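Enoyl-acyl carrier protein reductase (Uncultured bacterium, PDB 6KIA) probably reduces the enoyl double bond of acyl chains on acyl carrier protein in fatty acid synthesis, binds NADH and is linked to triclosan resistance. Local coordinates at residues I15-G26 with A153-M161; R31-A41 with V402-H412. All coordinates share one frame; numbering follows the deposited sequence.

Contact 1 of 2, residues I15-G26 with A153-M161; sequences IFRKGDVFVLFG and ANAFFAHTM. With NAI (1,4-dihydronicotinamide adenine dinucleotide), chain D.
Asp20 and Asn154 open the pairing of strands 21-25 and 155-159 with a side-chain bond ahead of the first backbone one. Asn154 N points almost straight at Asp20 OD1 (2.8 Å, 174° at the hydrogen) yet meets it from above the carboxylate plane. The other oxygen, OD2, accepts Arg17 N on its anti side, tilted well out of the carboxylate plane, within the type II turn 17-20, and a weak bond from Asn154 ND2. Asn154 OD1 is satisfied by the backbone N of Gln233.

Six backbone bonds follow, alternating in direction from Val21 N to Asn154 O (3.0 Å) through to Thr160 N to Phe25 O (3.1 Å). The strand axes lie 18° from parallel. On one face, CD2 of Phe22 lies 3.7 Å from CG of Phe156; the side chains run side by side, with Phe22 CE2 over the centre of the Phe156 ring. The Phe16 side chain crosses that of Phe156 at about a right angle, CZ touching Phe156 CD1, completing an aromatic cluster. On the other face His159 NE2 bonds to Thr212, and Met161 makes a Met-aromatic contact with Phe25, SD 4.7 Å from the ring centroid.

At the C-terminal ends Thr160 OG1, held between its backbone N and carbonyl carbon (chi1 68°), donates to NAI O3B at 2.6 Å, while Thr160 O accepts from NAI O3D. Neighbouring parallel strands whose C-terminal ends receive the dinucleotide are characteristic of a Rossmann-type NADH site.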
loop_
_atom_site.group_PDB
_atom_site.type_symbol
_atom_site.label_atom_id
_atom_site.label_comp_id
_atom_site.label_asym_id
_atom_site.label_seq_id
_atom_site.Cartn_x
_atom_site.Cartn_y
_atom_site.Cartn_z
ATOM N N ILE A 15 7.464 -16.443 -16.527
ATOM C CA ILE A 15 7.586 -17.885 -16.294
ATOM C C ILE A 15 6.275 -18.542 -15.867
ATOM O O ILE A 15 6.210 -19.770 -15.725
ATOM C CB ILE A 15 8.637 -18.179 -15.213
ATOM C CG1 ILE A 15 8.187 -17.611 -13.857
ATOM C CG2 ILE A 15 9.985 -17.595 -15.611
ATOM C CD1 ILE A 15 9.087 -18.012 -12.709
ATOM N N PHE A 16 5.237 -17.745 -15.635
ATOM C CA PHE A 16 4.007 -18.277 -15.065
ATOM C C PHE A 16 3.031 -18.758 -16.140
ATOM O O PHE A 16 2.871 -18.138 -17.205
ATOM C CB PHE A 16 3.348 -17.235 -14.140
ATOM C CG PHE A 16 4.242 -16.808 -12.998
ATOM C CD1 PHE A 16 4.417 -17.637 -11.898
ATOM C CD2 PHE A 16 4.913 -15.583 -13.030
ATOM C CE1 PHE A 16 5.257 -17.270 -10.852
ATOM C CE2 PHE A 16 5.767 -15.211 -11.971
ATOM C CZ PHE A 16 5.920 -16.073 -10.881
ATOM N N ARG A 17 2.403 -19.892 -15.854
ATOM C CA ARG A 17 1.565 -20.590 -16.822
ATOM C C ARG A 17 0.378 -21.215 -16.102
ATOM O O ARG A 17 0.333 -21.209 -14.876
ATOM C CB ARG A 17 2.386 -21.672 -17.540
ATOM C CG ARG A 17 2.331 -21.596 -19.052
ATOM C CD ARG A 17 3.618 -22.107 -19.688
ATOM N NE ARG A 17 4.329 -21.042 -20.397
ATOM C CZ ARG A 17 5.502 -20.544 -20.012
ATOM N NH1 ARG A 17 6.109 -21.032 -18.935
ATOM N NH2 ARG A 17 6.076 -19.571 -20.705
ATOM N N LYS A 18 -0.570 -21.765 -16.861
ATOM C CA LYS A 18 -1.605 -22.639 -16.299
ATOM C C LYS A 18 -1.033 -23.673 -15.324
ATOM O O LYS A 18 -0.059 -24.356 -15.645
ATOM C CB LYS A 18 -2.331 -23.372 -17.433
ATOM C CG LYS A 18 -3.681 -23.967 -17.060
ATOM C CD LYS A 18 -4.153 -24.923 -18.148
ATOM C CE LYS A 18 -3.074 -25.946 -18.488
ATOM N NZ LYS A 18 -3.446 -26.793 -19.658
ATOM N N GLY A 19 -1.646 -23.778 -14.144
ATOM C CA GLY A 19 -1.212 -24.724 -13.138
ATOM C C GLY A 19 -0.386 -24.084 -12.042
ATOM O O GLY A 19 -0.329 -24.605 -10.916
ATOM N N ASP A 20 0.284 -22.981 -12.374
ATOM C CA ASP A 20 1.024 -22.216 -11.374
ATOM C C ASP A 20 0.023 -21.480 -10.493
ATOM O O ASP A 20 -1.098 -21.220 -10.920
ATOM C CB ASP A 20 2.002 -21.252 -12.040
ATOM C CG ASP A 20 3.092 -21.982 -12.805
ATOM O OD1 ASP A 20 3.415 -23.140 -12.433
ATOM O OD2 ASP A 20 3.604 -21.418 -13.788
ATOM N N VAL A 21 0.414 -21.164 -9.260
ATOM C CA VAL A 21 -0.550 -20.706 -8.263
ATOM C C VAL A 21 -0.191 -19.318 -7.754
ATOM O O VAL A 21 0.939 -19.068 -7.360
ATOM C CB VAL A 21 -0.619 -21.666 -7.062
ATOM C CG1 VAL A 21 -1.650 -21.210 -6.029
ATOM C CG2 VAL A 21 -0.978 -23.084 -7.559
ATOM N N PHE A 22 -1.167 -18.423 -7.805
ATOM C CA PHE A 22 -1.005 -17.064 -7.314
ATOM C C PHE A 22 -1.753 -16.915 -6.001
ATOM O O PHE A 22 -2.952 -17.193 -5.934
ATOM C CB PHE A 22 -1.527 -16.059 -8.347
ATOM C CG PHE A 22 -1.415 -14.621 -7.907
ATOM C CD1 PHE A 22 -2.430 -14.024 -7.181
ATOM C CD2 PHE A 22 -0.305 -13.863 -8.257
ATOM C CE1 PHE A 22 -2.329 -12.682 -6.781
ATOM C CE2 PHE A 22 -0.195 -12.529 -7.881
ATOM C CZ PHE A 22 -1.209 -11.939 -7.138
ATOM N N VAL A 23 -1.049 -16.484 -4.951
ATOM C CA VAL A 23 -1.652 -16.390 -3.637
ATOM C C VAL A 23 -1.714 -14.938 -3.196
ATOM O O VAL A 23 -0.680 -14.304 -3.042
ATOM C CB VAL A 23 -0.883 -17.199 -2.588
ATOM C CG1 VAL A 23 -1.598 -17.115 -1.232
ATOM C CG2 VAL A 23 -0.771 -18.657 -3.025
ATOM N N LEU A 24 -2.925 -14.425 -3.012
ATOM C CA LEU A 24 -3.107 -13.055 -2.543
ATOM C C LEU A 24 -3.070 -13.038 -1.032
ATOM O O LEU A 24 -3.995 -13.519 -0.378
ATOM C CB LEU A 24 -4.412 -12.450 -3.073
ATOM C CG LEU A 24 -4.539 -10.939 -2.790
ATOM C CD1 LEU A 24 -3.456 -10.135 -3.532
ATOM C CD2 LEU A 24 -5.944 -10.427 -3.088
ATOM N N PHE A 25 -1.979 -12.506 -0.483
ATOM C CA PHE A 25 -1.783 -12.484 0.959
ATOM C C PHE A 25 -2.241 -11.122 1.506
ATOM O O PHE A 25 -1.431 -10.236 1.807
ATOM C CB PHE A 25 -0.320 -12.793 1.309
ATOM C CG PHE A 25 -0.121 -13.202 2.757
ATOM C CD1 PHE A 25 -0.421 -14.499 3.170
ATOM C CD2 PHE A 25 0.308 -12.283 3.701
ATOM C CE1 PHE A 25 -0.258 -14.878 4.489
ATOM C CE2 PHE A 25 0.483 -12.666 5.045
ATOM C CZ PHE A 25 0.198 -13.961 5.432
ATOM N N GLY A 26 -3.566 -10.983 1.573
ATOM C CA GLY A 26 -4.265 -9.744 1.880
ATOM C C GLY A 26 -5.639 -9.837 1.238
ATOM O O GLY A 26 -5.884 -10.757 0.449
ATOM N N ALA A 153 5.170 -26.889 -9.773
ATOM C CA ALA A 153 4.534 -25.586 -10.006
ATOM C C ALA A 153 5.400 -24.409 -9.585
ATOM O O ALA A 153 6.313 -24.526 -8.755
ATOM C CB ALA A 153 3.221 -25.526 -9.316
ATOM N N ASN A 154 5.101 -23.268 -10.195
ATOM C CA ASN A 154 5.613 -21.980 -9.733
ATOM C C ASN A 154 4.597 -21.385 -8.794
ATOM O O ASN A 154 3.405 -21.589 -8.978
ATOM C CB ASN A 154 5.870 -21.041 -10.913
ATOM C CG ASN A 154 6.917 -21.575 -11.875
ATOM O OD1 ASN A 154 7.836 -22.277 -11.474
ATOM N ND2 ASN A 154 6.787 -21.215 -13.154
ATOM N N ALA A 155 5.062 -20.675 -7.767
ATOM C CA ALA A 155 4.167 -20.020 -6.840
ATOM C C ALA A 155 4.562 -18.531 -6.695
ATOM O O ALA A 155 5.743 -18.172 -6.589
ATOM C CB ALA A 155 4.173 -20.722 -5.478
ATOM N N PHE A 156 3.537 -17.695 -6.653
ATOM C CA PHE A 156 3.660 -16.241 -6.573
ATOM C C PHE A 156 2.843 -15.811 -5.361
ATOM O O PHE A 156 1.606 -15.854 -5.379
ATOM C CB PHE A 156 3.117 -15.626 -7.887
ATOM C CG PHE A 156 3.390 -14.147 -8.085
ATOM C CD1 PHE A 156 3.611 -13.653 -9.366
ATOM C CD2 PHE A 156 3.539 -13.284 -7.012
ATOM C CE1 PHE A 156 3.876 -12.279 -9.579
ATOM C CE2 PHE A 156 3.805 -11.919 -7.221
ATOM C CZ PHE A 156 3.986 -11.443 -8.497
ATOM N N PHE A 157 3.535 -15.417 -4.290
ATOM C CA PHE A 157 2.871 -14.959 -3.075
ATOM C C PHE A 157 2.876 -13.441 -3.084
ATOM O O PHE A 157 3.947 -12.844 -3.030
ATOM C CB PHE A 157 3.580 -15.475 -1.806
ATOM C CG PHE A 157 3.515 -16.966 -1.617
ATOM C CD1 PHE A 157 2.464 -17.553 -0.920
ATOM C CD2 PHE A 157 4.521 -17.762 -2.106
ATOM C CE1 PHE A 157 2.417 -18.926 -0.716
ATOM C CE2 PHE A 157 4.498 -19.130 -1.908
ATOM C CZ PHE A 157 3.425 -19.725 -1.224
ATOM N N ALA A 158 1.700 -12.814 -3.184
ATOM C CA ALA A 158 1.629 -11.350 -3.268
ATOM C C ALA A 158 1.096 -10.736 -1.956
ATOM O O ALA A 158 -0.095 -10.814 -1.633
ATOM C CB ALA A 158 0.753 -10.937 -4.457
ATOM N N HIS A 159 2.000 -10.137 -1.193
ATOM C CA HIS A 159 1.660 -9.502 0.089
ATOM C C HIS A 159 1.096 -8.122 -0.163
ATOM O O HIS A 159 1.634 -7.392 -0.981
ATOM C CB HIS A 159 2.921 -9.446 0.948
ATOM C CG HIS A 159 2.776 -8.728 2.250
ATOM N ND1 HIS A 159 2.865 -7.354 2.351
ATOM C CD2 HIS A 159 2.660 -9.191 3.519
ATOM C CE1 HIS A 159 2.747 -7.001 3.618
ATOM N NE2 HIS A 159 2.626 -8.096 4.348
ATOM N N THR A 160 0.020 -7.759 0.537
ATOM C CA THR A 160 -0.583 -6.434 0.348
ATOM C C THR A 160 -0.852 -5.746 1.671
ATOM O O THR A 160 -1.346 -4.619 1.689
ATOM C CB THR A 160 -1.941 -6.498 -0.405
ATOM O OG1 THR A 160 -2.901 -7.151 0.438
ATOM C CG2 THR A 160 -1.825 -7.226 -1.745
ATOM N N MET A 161 -0.583 -6.423 2.787
ATOM C CA MET A 161 -1.097 -5.964 4.076
ATOM C C MET A 161 -0.430 -4.701 4.565
ATOM O O MET A 161 0.792 -4.607 4.592
ATOM C CB MET A 161 -0.915 -7.049 5.148
ATOM C CG MET A 161 -1.618 -8.337 4.811
ATOM S SD MET A 161 -1.379 -9.601 6.062
ATOM C CE MET A 161 -2.514 -10.878 5.497
HETATM P PA NAI D . -6.465 -1.356 0.384
HETATM O O1A NAI D . -7.232 -1.837 -0.810
HETATM O O2A NAI D . -7.273 -0.820 1.550
HETATM O O5B NAI D . -5.511 -2.546 0.834
HETATM C C5B NAI D . -5.164 -2.690 2.196
HETATM C C4B NAI D . -4.674 -4.167 2.293
HETATM O O4B NAI D . -4.150 -4.326 3.745
HETATM C C3B NAI D . -5.618 -5.022 2.124
HETATM O O3B NAI D . -5.174 -6.206 1.343
HETATM C C2B NAI D . -6.055 -5.477 3.653
HETATM O O2B NAI D . -6.786 -6.757 3.593
HETATM C C1B NAI D . -4.933 -5.530 4.281
HETATM N N9A NAI D . -5.091 -5.193 5.711
HETATM C C8A NAI D . -5.427 -4.081 6.388
HETATM N N7A NAI D . -5.417 -4.369 7.688
HETATM C C5A NAI D . -5.064 -5.669 7.821
HETATM C C6A NAI D . -4.928 -6.407 8.987
HETATM N N6A NAI D . -5.094 -6.096 10.380
HETATM N N1A NAI D . -4.569 -7.698 8.882
HETATM C C2A NAI D . -4.358 -8.258 7.651
HETATM N N3A NAI D . -4.491 -7.517 6.487
HETATM C C4A NAI D . -4.857 -6.203 6.600
HETATM O O3 NAI D . -5.431 -0.132 -0.024
HETATM P PN NAI D . -4.046 -0.189 -0.850
HETATM O O1N NAI D . -4.267 -0.798 -2.200
HETATM O O2N NAI D . -3.608 1.266 -0.896
HETATM O O5D NAI D . -3.023 -1.064 0.004
HETATM C C5D NAI D . -2.378 -2.200 -0.548
HETATM C C4D NAI D . -0.856 -2.011 -0.363
HETATM O O4D NAI D . -0.453 -1.035 -1.154
HETATM C C3D NAI D . -0.538 -1.545 1.056
HETATM O O3D NAI D . 0.505 -2.267 1.621
HETATM C C2D NAI D . -0.077 -0.093 0.805
HETATM O O2D NAI D . 0.723 0.366 1.952
HETATM C C1D NAI D . 0.573 -0.161 -0.328
HETATM N N1N NAI D . 0.735 1.132 -0.992
HETATM C C2N NAI D . -0.298 2.040 -1.085
HETATM C C3N NAI D . -0.076 3.290 -1.678
HETATM C C7N NAI D . -1.209 4.305 -1.830
HETATM O O7N NAI D . -0.965 5.488 -2.049
HETATM N N7N NAI D . -2.551 3.854 -1.723
HETATM C C4N NAI D . 1.161 3.638 -2.200
HETATM C C5N NAI D . 2.189 2.688 -2.146
HETATM C C6N NAI D . 1.968 1.447 -1.539
#

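Contact 2 of 2, residues R31-A41 with V402-H412; sequences RGYANGLINEA and VLEGTGPLMFH. With NAI (1,4-dihydronicotinamide adenine dinucleotide), chain D.
Gly36 and Gly407 bring the two helices together, their CA atoms 4.0 Å apart and the helix axes 7.1 Å apart, crossing at -53°. With no side chain between them, backbone meets backbone: Gly36 CA lies 3.4 Å from Leu403 O in a CA-H...O contact, and Gly407 CA approaches Gly36 O in another.

Beside this tight crossing, Glu40 enters as a knob among Gly407, Pro408, Phe411 and His412. Glu40 CG lies 3.6 Å from Pro408 N, and the bend at chi2 (-70°) turns CD over the proline ring, 3.9 Å from Pro408 CB. The packing is looser where Glu40 and His412, both partly exposed, come near each other: Glu40 OE1 stays 4.4 Å from His412 NE2. The other ring nitrogen of His412, ND1, is hydrogen-bonded to Ser13 O. Leu37 CD1 meets the Phe411 ring at its edge, whereas the backbone of Glu40 and Ala41 covers one face.

Toward the cofactor, the Tyr33 ring has Thr406 OG1 at its edge, in plane, 3.5 Å from CE1. A water donates to both Tyr33 O and Thr406 OG1, and that hydroxyl donates to Val402 O. Tyr33 OH bonds to Pro289 O, and Tyr33 N donates to NAI O1N (2.8 Å, 166°). This is a close glycine-to-glycine helix crossing beside the pyrophosphate-binding turn of a Rossmann-type fold.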
loop_
_atom_site.group_PDB
_atom_site.type_symbol
_atom_site.label_atom_id
_atom_site.label_comp_id
_atom_site.label_asym_id
_atom_site.label_seq_id
_atom_site.Cartn_x
_atom_site.Cartn_y
_atom_site.Cartn_z
ATOM N N ARG A 31 -10.504 -0.408 -5.957
ATOM C CA ARG A 31 -9.457 0.636 -6.009
ATOM C C ARG A 31 -8.120 0.159 -5.430
ATOM O O ARG A 31 -7.112 0.864 -5.522
ATOM C CB ARG A 31 -9.927 1.909 -5.292
ATOM C CG ARG A 31 -11.287 2.388 -5.774
ATOM C CD ARG A 31 -11.915 3.361 -4.795
ATOM N NE ARG A 31 -11.210 4.621 -4.678
ATOM C CZ ARG A 31 -10.924 5.216 -3.520
ATOM N NH1 ARG A 31 -10.300 6.380 -3.527
ATOM N NH2 ARG A 31 -11.251 4.653 -2.365
ATOM N N GLY A 32 -8.097 -1.035 -4.853
ATOM C CA GLY A 32 -6.860 -1.528 -4.261
ATOM C C GLY A 32 -5.749 -1.780 -5.273
ATOM O O GLY A 32 -6.018 -2.244 -6.387
ATOM N N TYR A 33 -4.497 -1.507 -4.891
ATOM C CA TYR A 33 -3.363 -1.753 -5.779
ATOM C C TYR A 33 -3.364 -3.155 -6.358
ATOM O O TYR A 33 -3.036 -3.346 -7.528
ATOM C CB TYR A 33 -1.994 -1.557 -5.082
ATOM C CG TYR A 33 -1.272 -0.302 -5.493
ATOM C CD1 TYR A 33 -0.794 -0.182 -6.785
ATOM C CD2 TYR A 33 -0.944 0.688 -4.575
ATOM C CE1 TYR A 33 -0.124 0.931 -7.207
ATOM C CE2 TYR A 33 -0.241 1.820 -4.982
ATOM C CZ TYR A 33 0.155 1.934 -6.312
ATOM O OH TYR A 33 0.851 3.019 -6.792
ATOM N N ALA A 34 -3.696 -4.135 -5.515
ATOM C CA ALA A 34 -3.589 -5.539 -5.897
ATOM C C ALA A 34 -4.415 -5.885 -7.134
ATOM O O ALA A 34 -4.110 -6.874 -7.818
ATOM C CB ALA A 34 -4.023 -6.447 -4.724
ATOM N N ASN A 35 -5.456 -5.094 -7.409
ATOM C CA ASN A 35 -6.261 -5.323 -8.625
ATOM C C ASN A 35 -5.389 -5.418 -9.867
ATOM O O ASN A 35 -5.637 -6.267 -10.719
ATOM C CB ASN A 35 -7.312 -4.232 -8.815
ATOM C CG ASN A 35 -8.469 -4.396 -7.873
ATOM O OD1 ASN A 35 -9.314 -5.291 -8.042
ATOM N ND2 ASN A 35 -8.488 -3.583 -6.832
ATOM N N GLY A 36 -4.393 -4.541 -10.000
ATOM C CA GLY A 36 -3.533 -4.603 -11.183
ATOM C C GLY A 36 -2.834 -5.954 -11.322
ATOM O O GLY A 36 -2.741 -6.553 -12.411
ATOM N N LEU A 37 -2.279 -6.418 -10.208
ATOM C CA LEU A 37 -1.442 -7.608 -10.222
ATOM C C LEU A 37 -2.273 -8.870 -10.402
ATOM O O LEU A 37 -1.937 -9.751 -11.199
ATOM C CB LEU A 37 -0.628 -7.674 -8.925
ATOM C CG LEU A 37 0.274 -8.898 -8.729
ATOM C CD1 LEU A 37 1.192 -9.096 -9.932
ATOM C CD2 LEU A 37 1.091 -8.715 -7.471
ATOM N N ILE A 38 -3.371 -8.960 -9.668
ATOM C CA ILE A 38 -4.181 -10.156 -9.725
ATOM C C ILE A 38 -4.788 -10.329 -11.128
ATOM O O ILE A 38 -4.828 -11.459 -11.651
ATOM C CB ILE A 38 -5.245 -10.168 -8.621
ATOM C CG1 ILE A 38 -5.740 -11.604 -8.436
ATOM C CG2 ILE A 38 -6.379 -9.236 -8.930
ATOM C CD1 ILE A 38 -6.552 -11.798 -7.176
ATOM N N ASN A 39 -5.145 -9.229 -11.787
ATOM C CA ASN A 39 -5.683 -9.375 -13.135
ATOM C C ASN A 39 -4.626 -9.958 -14.065
ATOM O O ASN A 39 -4.926 -10.796 -14.944
ATOM C CB ASN A 39 -6.166 -8.033 -13.691
ATOM C CG ASN A 39 -7.340 -7.455 -12.910
ATOM O OD1 ASN A 39 -8.027 -8.162 -12.169
ATOM N ND2 ASN A 39 -7.588 -6.172 -13.100
ATOM N N GLU A 40 -3.367 -9.579 -13.837
ATOM C CA GLU A 40 -2.283 -10.135 -14.643
ATOM C C GLU A 40 -2.178 -11.630 -14.409
ATOM O O GLU A 40 -2.066 -12.447 -15.357
ATOM C CB GLU A 40 -0.955 -9.448 -14.326
ATOM C CG GLU A 40 -0.943 -8.047 -14.870
ATOM C CD GLU A 40 -0.869 -8.043 -16.377
ATOM O OE1 GLU A 40 -0.124 -8.876 -16.939
ATOM O OE2 GLU A 40 -1.628 -7.285 -16.995
ATOM N N ALA A 41 -2.239 -11.993 -13.137
ATOM C CA ALA A 41 -2.133 -13.404 -12.802
ATOM C C ALA A 41 -3.287 -14.174 -13.433
ATOM O O ALA A 41 -3.105 -15.303 -13.923
ATOM C CB ALA A 41 -2.126 -13.584 -11.305
ATOM N N VAL A 402 -2.550 3.986 -12.706
ATOM C CA VAL A 402 -1.404 3.455 -11.968
ATOM C C VAL A 402 -1.642 1.983 -11.579
ATOM O O VAL A 402 -0.715 1.182 -11.661
ATOM C CB VAL A 402 -1.084 4.311 -10.711
ATOM C CG1 VAL A 402 0.031 3.647 -9.889
ATOM C CG2 VAL A 402 -0.631 5.699 -11.135
ATOM N N LEU A 403 -2.860 1.623 -11.189
ATOM C CA LEU A 403 -3.167 0.187 -10.985
ATOM C C LEU A 403 -2.835 -0.637 -12.231
ATOM O O LEU A 403 -2.126 -1.706 -12.173
ATOM C CB LEU A 403 -4.652 -0.003 -10.627
ATOM C CG LEU A 403 -5.037 -0.143 -9.160
ATOM C CD1 LEU A 403 -4.443 0.937 -8.303
ATOM C CD2 LEU A 403 -6.580 -0.252 -9.011
ATOM N N GLU A 404 -3.363 -0.132 -13.341
ATOM C CA GLU A 404 -3.227 -0.773 -14.646
ATOM C C GLU A 404 -1.765 -0.942 -15.067
ATOM O O GLU A 404 -1.393 -1.979 -15.631
ATOM C CB GLU A 404 -3.987 0.045 -15.706
ATOM C CG GLU A 404 -3.908 -0.497 -17.113
ATOM C CD GLU A 404 -4.807 0.268 -18.080
ATOM O OE1 GLU A 404 -5.472 1.240 -17.653
ATOM O OE2 GLU A 404 -4.870 -0.120 -19.262
ATOM N N GLY A 405 -0.927 0.058 -14.781
ATOM C CA GLY A 405 0.473 0.014 -15.185
ATOM C C GLY A 405 1.372 -0.787 -14.249
ATOM O O GLY A 405 2.297 -1.493 -14.696
ATOM N N THR A 406 1.121 -0.675 -12.952
ATOM C CA THR A 406 1.965 -1.376 -11.978
ATOM C C THR A 406 1.712 -2.875 -12.039
ATOM O O THR A 406 2.610 -3.653 -11.709
ATOM C CB THR A 406 1.762 -0.868 -10.524
ATOM O OG1 THR A 406 0.406 -1.066 -10.092
ATOM C CG2 THR A 406 2.150 0.620 -10.426
ATOM N N GLY A 407 0.508 -3.279 -12.450
ATOM C CA GLY A 407 0.168 -4.697 -12.579
ATOM C C GLY A 407 1.179 -5.521 -13.356
ATOM O O GLY A 407 1.821 -6.406 -12.813
ATOM N N PRO A 408 1.311 -5.236 -14.652
ATOM C CA PRO A 408 2.255 -5.968 -15.495
ATOM C C PRO A 408 3.694 -5.710 -15.097
ATOM O O PRO A 408 4.518 -6.610 -15.213
ATOM C CB PRO A 408 1.948 -5.459 -16.907
ATOM C CG PRO A 408 1.151 -4.230 -16.709
ATOM C CD PRO A 408 0.412 -4.389 -15.440
ATOM N N LEU A 409 4.010 -4.503 -14.633
ATOM C CA LEU A 409 5.360 -4.263 -14.154
ATOM C C LEU A 409 5.739 -5.245 -13.042
ATOM O O LEU A 409 6.787 -5.881 -13.122
ATOM C CB LEU A 409 5.516 -2.823 -13.645
ATOM C CG LEU A 409 5.611 -1.760 -14.754
ATOM C CD1 LEU A 409 5.613 -0.347 -14.164
ATOM C CD2 LEU A 409 6.841 -1.983 -15.630
ATOM N N MET A 410 4.908 -5.366 -12.005
ATOM C CA MET A 410 5.237 -6.247 -10.897
ATOM C C MET A 410 5.155 -7.716 -11.347
ATOM O O MET A 410 6.034 -8.522 -11.010
ATOM C CB MET A 410 4.319 -5.988 -9.717
ATOM C CG MET A 410 4.538 -4.595 -9.122
ATOM S SD MET A 410 3.355 -4.207 -7.825
ATOM C CE MET A 410 3.704 -5.473 -6.578
ATOM N N PHE A 411 4.137 -8.041 -12.145
ATOM C CA PHE A 411 3.947 -9.434 -12.570
ATOM C C PHE A 411 5.138 -9.915 -13.389
ATOM O O PHE A 411 5.661 -11.021 -13.161
ATOM C CB PHE A 411 2.649 -9.588 -13.373
ATOM C CG PHE A 411 2.324 -11.027 -13.701
ATOM C CD1 PHE A 411 1.937 -11.911 -12.712
ATOM C CD2 PHE A 411 2.450 -11.486 -15.005
ATOM C CE1 PHE A 411 1.666 -13.268 -13.030
ATOM C CE2 PHE A 411 2.176 -12.821 -15.331
ATOM C CZ PHE A 411 1.776 -13.702 -14.338
ATOM N N HIS A 412 5.599 -9.088 -14.332
ATOM C CA HIS A 412 6.713 -9.511 -15.179
ATOM C C HIS A 412 8.075 -9.380 -14.487
ATOM O O HIS A 412 8.936 -10.249 -14.650
ATOM C CB HIS A 412 6.697 -8.743 -16.511
ATOM C CG HIS A 412 5.571 -9.133 -17.417
ATOM N ND1 HIS A 412 5.394 -10.427 -17.865
ATOM C CD2 HIS A 412 4.586 -8.399 -17.994
ATOM C CE1 HIS A 412 4.344 -10.475 -18.666
ATOM N NE2 HIS A 412 3.831 -9.261 -18.753
HETATM P PA NAI D . -6.465 -1.356 0.384
HETATM O O1A NAI D . -7.232 -1.837 -0.810
HETATM O O2A NAI D . -7.273 -0.820 1.550
HETATM O O5B NAI D . -5.511 -2.546 0.834
HETATM C C5B NAI D . -5.164 -2.690 2.196
HETATM C C4B NAI D . -4.674 -4.167 2.293
HETATM O O4B NAI D . -4.150 -4.326 3.745
HETATM C C3B NAI D . -5.618 -5.022 2.124
HETATM O O3B NAI D . -5.174 -6.206 1.343
HETATM C C2B NAI D . -6.055 -5.477 3.653
HETATM O O2B NAI D . -6.786 -6.757 3.593
HETATM C C1B NAI D . -4.933 -5.530 4.281
HETATM N N9A NAI D . -5.091 -5.193 5.711
HETATM C C8A NAI D . -5.427 -4.081 6.388
HETATM N N7A NAI D . -5.417 -4.369 7.688
HETATM C C5A NAI D . -5.064 -5.669 7.821
HETATM C C6A NAI D . -4.928 -6.407 8.987
HETATM N N6A NAI D . -5.094 -6.096 10.380
HETATM N N1A NAI D . -4.569 -7.698 8.882
HETATM C C2A NAI D . -4.358 -8.258 7.651
HETATM N N3A NAI D . -4.491 -7.517 6.487
HETATM C C4A NAI D . -4.857 -6.203 6.600
HETATM O O3 NAI D . -5.431 -0.132 -0.024
HETATM P PN NAI D . -4.046 -0.189 -0.850
HETATM O O1N NAI D . -4.267 -0.798 -2.200
HETATM O O2N NAI D . -3.608 1.266 -0.896
HETATM O O5D NAI D . -3.023 -1.064 0.004
HETATM C C5D NAI D . -2.378 -2.200 -0.548
HETATM C C4D NAI D . -0.856 -2.011 -0.363
HETATM O O4D NAI D . -0.453 -1.035 -1.154
HETATM C C3D NAI D . -0.538 -1.545 1.056
HETATM O O3D NAI D . 0.505 -2.267 1.621
HETATM C C2D NAI D . -0.077 -0.093 0.805
HETATM O O2D NAI D . 0.723 0.366 1.952
HETATM C C1D NAI D . 0.573 -0.161 -0.328
HETATM N N1N NAI D . 0.735 1.132 -0.992
HETATM C C2N NAI D . -0.298 2.040 -1.085
HETATM C C3N NAI D . -0.076 3.290 -1.678
HETATM C C7N NAI D . -1.209 4.305 -1.830
HETATM O O7N NAI D . -0.965 5.488 -2.049
HETATM N N7N NAI D . -2.551 3.854 -1.723
HETATM C C4N NAI D . 1.161 3.638 -2.200
HETATM C C5N NAI D . 2.189 2.688 -2.146
HETATM C C6N NAI D . 1.968 1.447 -1.539
HETATM O O HOH W 1 -0.802 -3.352 -9.247
#

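In the fold
Strand 21-25 of contact 1 leads along the chain into helix 34-43 of contact 2, and the two contacts, both largely buried, have centres 13 Å apart. The helix packs against the sheet face bearing Phe22 and Ala158: Phe22 CD2 lies 3.6 Å from Ala41 CB, and Ala158 CB 3.8 Å from Leu37 CD2. Phe156 CE1 also meets Phe411 CD1 at 3.7 Å, so helix 394-413 reaches the same aromatic cluster. Their chemistry differs: regular backbone hydrogen bonds join the strands, whereas van der Waals packing and CA-H...O contacts join the helices, with one bridging water. Both touch the dinucleotide, contact 1 through ribose hydroxyls and contact 2 through a phosphate oxygen.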